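Local coordinates for serine-rich Repeat Adhesion Glycoprotein (Srr1) (Streptococcus agalactiae, PDB 4MBO) that binds fibrinogen, probably as a cell-surface serine-rich repeat adhesin of this streptococcus, at residues 94-97 and 98-101. Numbering follows the deposited sequence.
With CA (calcium ion), chain B.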
ATOM      1  N   SER A  94      -7.678  17.075  -5.511  1.00 17.72           N
ATOM      2  CA  SER A  94      -7.992  15.768  -4.959  1.00 19.30           C
ATOM      3  C   SER A  94      -7.829  14.685  -6.013  1.00 17.88           C
ATOM      4  O   SER A  94      -8.079  14.913  -7.210  1.00 17.36           O
ATOM      5  CB  SER A  94      -9.403  15.723  -4.366  1.00 22.52           C
ATOM      6  OG  SER A  94     -10.372  16.075  -5.313  1.00 23.17           O
ATOM      7  N   TYR A  95      -7.382  13.527  -5.537  1.00 17.37           N
ATOM      8  CA  TYR A  95      -7.235  12.340  -6.348  1.00 17.15           C
ATOM      9  C   TYR A  95      -8.501  11.521  -6.218  1.00 17.47           C
ATOM     10  O   TYR A  95      -9.123  11.463  -5.140  1.00 18.06           O
ATOM     11  CB  TYR A  95      -6.057  11.499  -5.846  1.00 17.31           C
ATOM     12  CG  TYR A  95      -5.975  10.138  -6.439  1.00 17.56           C
ATOM     13  CD1 TYR A  95      -5.501   9.933  -7.710  1.00 16.94           C
ATOM     14  CD2 TYR A  95      -6.357   9.020  -5.693  1.00 16.96           C
ATOM     15  CE1 TYR A  95      -5.441   8.663  -8.263  1.00 17.52           C
ATOM     16  CE2 TYR A  95      -6.275   7.760  -6.227  1.00 17.26           C
ATOM     17  CZ  TYR A  95      -5.808   7.572  -7.512  1.00 16.73           C
ATOM     18  OH  TYR A  95      -5.725   6.319  -8.097  1.00 18.36           O
ATOM     19  N   SER A  96      -8.905  10.931  -7.335  1.00 15.58           N
ATOM     20  CA  SER A  96     -10.053  10.044  -7.415  1.00 16.66           C
ATOM     21  C   SER A  96      -9.667   8.629  -7.719  1.00 17.93           C
ATOM     22  O   SER A  96      -9.118   8.358  -8.779  1.00 15.81           O
ATOM     23  CB  SER A  96     -10.967  10.480  -8.562  1.00 18.56           C
ATOM     24  OG  SER A  96     -12.024   9.520  -8.728  1.00 18.81           O
ATOM     25  N   PRO A  97     -10.003   7.697  -6.819  1.00 21.27           N
ATOM     26  CA  PRO A  97      -9.783   6.296  -7.075  1.00 22.76           C
ATOM     27  C   PRO A  97     -10.614   5.765  -8.249  1.00 22.92           C
ATOM     28  O   PRO A  97     -10.262   4.789  -8.886  1.00 24.63           O
ATOM     29  CB  PRO A  97     -10.233   5.628  -5.771  1.00 23.85           C
ATOM     30  CG  PRO A  97     -10.121   6.686  -4.709  1.00 25.21           C
ATOM     31  CD  PRO A  97     -10.365   7.989  -5.414  1.00 24.58           C
ATOM     32  N   LEU A  98     -11.731   6.420  -8.528  1.00 20.87           N
ATOM     33  CA  LEU A  98     -12.590   6.030  -9.603  1.00 21.30           C
ATOM     34  C   LEU A  98     -11.971   6.256 -10.962  1.00 20.47           C
ATOM     35  O   LEU A  98     -11.979   5.362 -11.785  1.00 24.17           O
ATOM     36  CB  LEU A  98     -13.909   6.819  -9.513  1.00 22.21           C
ATOM     37  CG  LEU A  98     -14.911   6.539 -10.599  1.00 26.22           C
ATOM     38  CD1 LEU A  98     -15.426   5.107 -10.462  1.00 29.00           C
ATOM     39  CD2 LEU A  98     -16.053   7.550 -10.485  1.00 28.79           C
ATOM     40  N   THR A  99     -11.407   7.446 -11.191  1.00 17.71           N
ATOM     41  CA  THR A  99     -10.897   7.799 -12.494  1.00 16.48           C
ATOM     42  C   THR A  99      -9.360   7.791 -12.616  1.00 15.17           C
ATOM     43  O   THR A  99      -8.837   7.829 -13.722  1.00 15.80           O
ATOM     44  CB  THR A  99     -11.277   9.265 -12.812  1.00 16.15           C
ATOM     45  OG1 THR A  99     -10.768  10.117 -11.778  1.00 15.08           O
ATOM     46  CG2 THR A  99     -12.779   9.446 -12.886  1.00 17.30           C
ATOM     47  N   HIS A 100      -8.697   7.761 -11.473  1.00 15.83           N
ATOM     48  CA  HIS A 100      -7.232   7.907 -11.389  1.00 15.61           C
ATOM     49  C   HIS A 100      -6.817   9.304 -11.868  1.00 16.18           C
ATOM     50  O   HIS A 100      -5.691   9.518 -12.266  1.00 15.61           O
ATOM     51  CB  HIS A 100      -6.472   6.792 -12.105  1.00 16.85           C
ATOM     52  CG  HIS A 100      -6.578   5.486 -11.401  1.00 17.26           C
ATOM     53  ND1 HIS A 100      -5.537   4.939 -10.678  1.00 18.95           N
ATOM     54  CD2 HIS A 100      -7.601   4.606 -11.317  1.00 19.28           C
ATOM     55  CE1 HIS A 100      -5.948   3.817 -10.116  1.00 20.15           C
ATOM     56  NE2 HIS A 100      -7.196   3.590 -10.488  1.00 19.71           N
ATOM     57  N   ASN A 101      -7.716  10.261 -11.747  1.00 15.05           N
ATOM     58  CA  ASN A 101      -7.387  11.648 -12.092  1.00 14.29           C
ATOM     59  C   ASN A 101      -7.228  12.505 -10.863  1.00 14.20           C
ATOM     60  O   ASN A 101      -7.870  12.273  -9.816  1.00 15.41           O
ATOM     61  CB  ASN A 101      -8.473  12.319 -12.925  1.00 15.69           C
ATOM     62  CG  ASN A 101      -8.634  11.698 -14.291  1.00 18.53           C
ATOM     63  OD1 ASN A 101      -7.763  11.005 -14.753  1.00 19.50           O
ATOM     64  ND2 ASN A 101      -9.763  11.949 -14.917  1.00 20.05           N
TER
HETATM   65 CA    CA B 701      -8.832   7.193 -15.951  1.00 22.07          CA
HETATM   66  O   HOH W   1      -7.016   8.831 -15.999  1.00 20.38           O
HETATM   67  O   HOH W   2      -9.395   5.496 -15.471  0.60 21.77           O
HETATM   68  O   HOH W   3     -11.232   7.103 -15.811  1.00 26.47           O
HETATM   69  O   HOH W   4      -6.790   6.087 -15.980  1.00 21.34           O
HETATM   70  O   HOH W   5      -9.099   6.769 -18.179  0.60 19.97           O
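Y95 and H100 meet on the buried side of the hairpin loop that joins strands 89-95 and 101-106 of the Ig-like domain. The tyrosine ring turns its edge to the imidazole face in an offset T-shaped pair, planes at 86° and centroids 5.8 Å apart. Y95 OH sits over that face, 2.9 Å from H100 ND1, a nitrogen that has its hydrogen-bond partner in the L68 carbonyl. With CG anti to the backbone N (chi1 169°), Y95 runs alongside H100 in the same direction, and Y95 CE1 rests 3.7 Å from H100 CA.

S96 ties the turn together. S96 N donates to N101 O (3.0 Å), and S96 O accepts from H100 N (2.8 Å, bent to 136° at the hydrogen). Held anti to its own N, S96 OG reaches across the bend to accept from T99 N at 3.3 Å and, weakly, from L98 N. T99 OG1 in turn accepts from N101 N in an ST turn.

The outer side is looser: P97 and L98 are exposed, and T99 O binds a calcium ion at 2.3 Å. Waters supply most of the other ligands, and one of them also donates to N101 OD1. The inner polar groups thus fix the bend, while the outward T99 carbonyl, probably polarised by the cation, helps hold a largely hydrated calcium that has one further ligand from elsewhere in the structure.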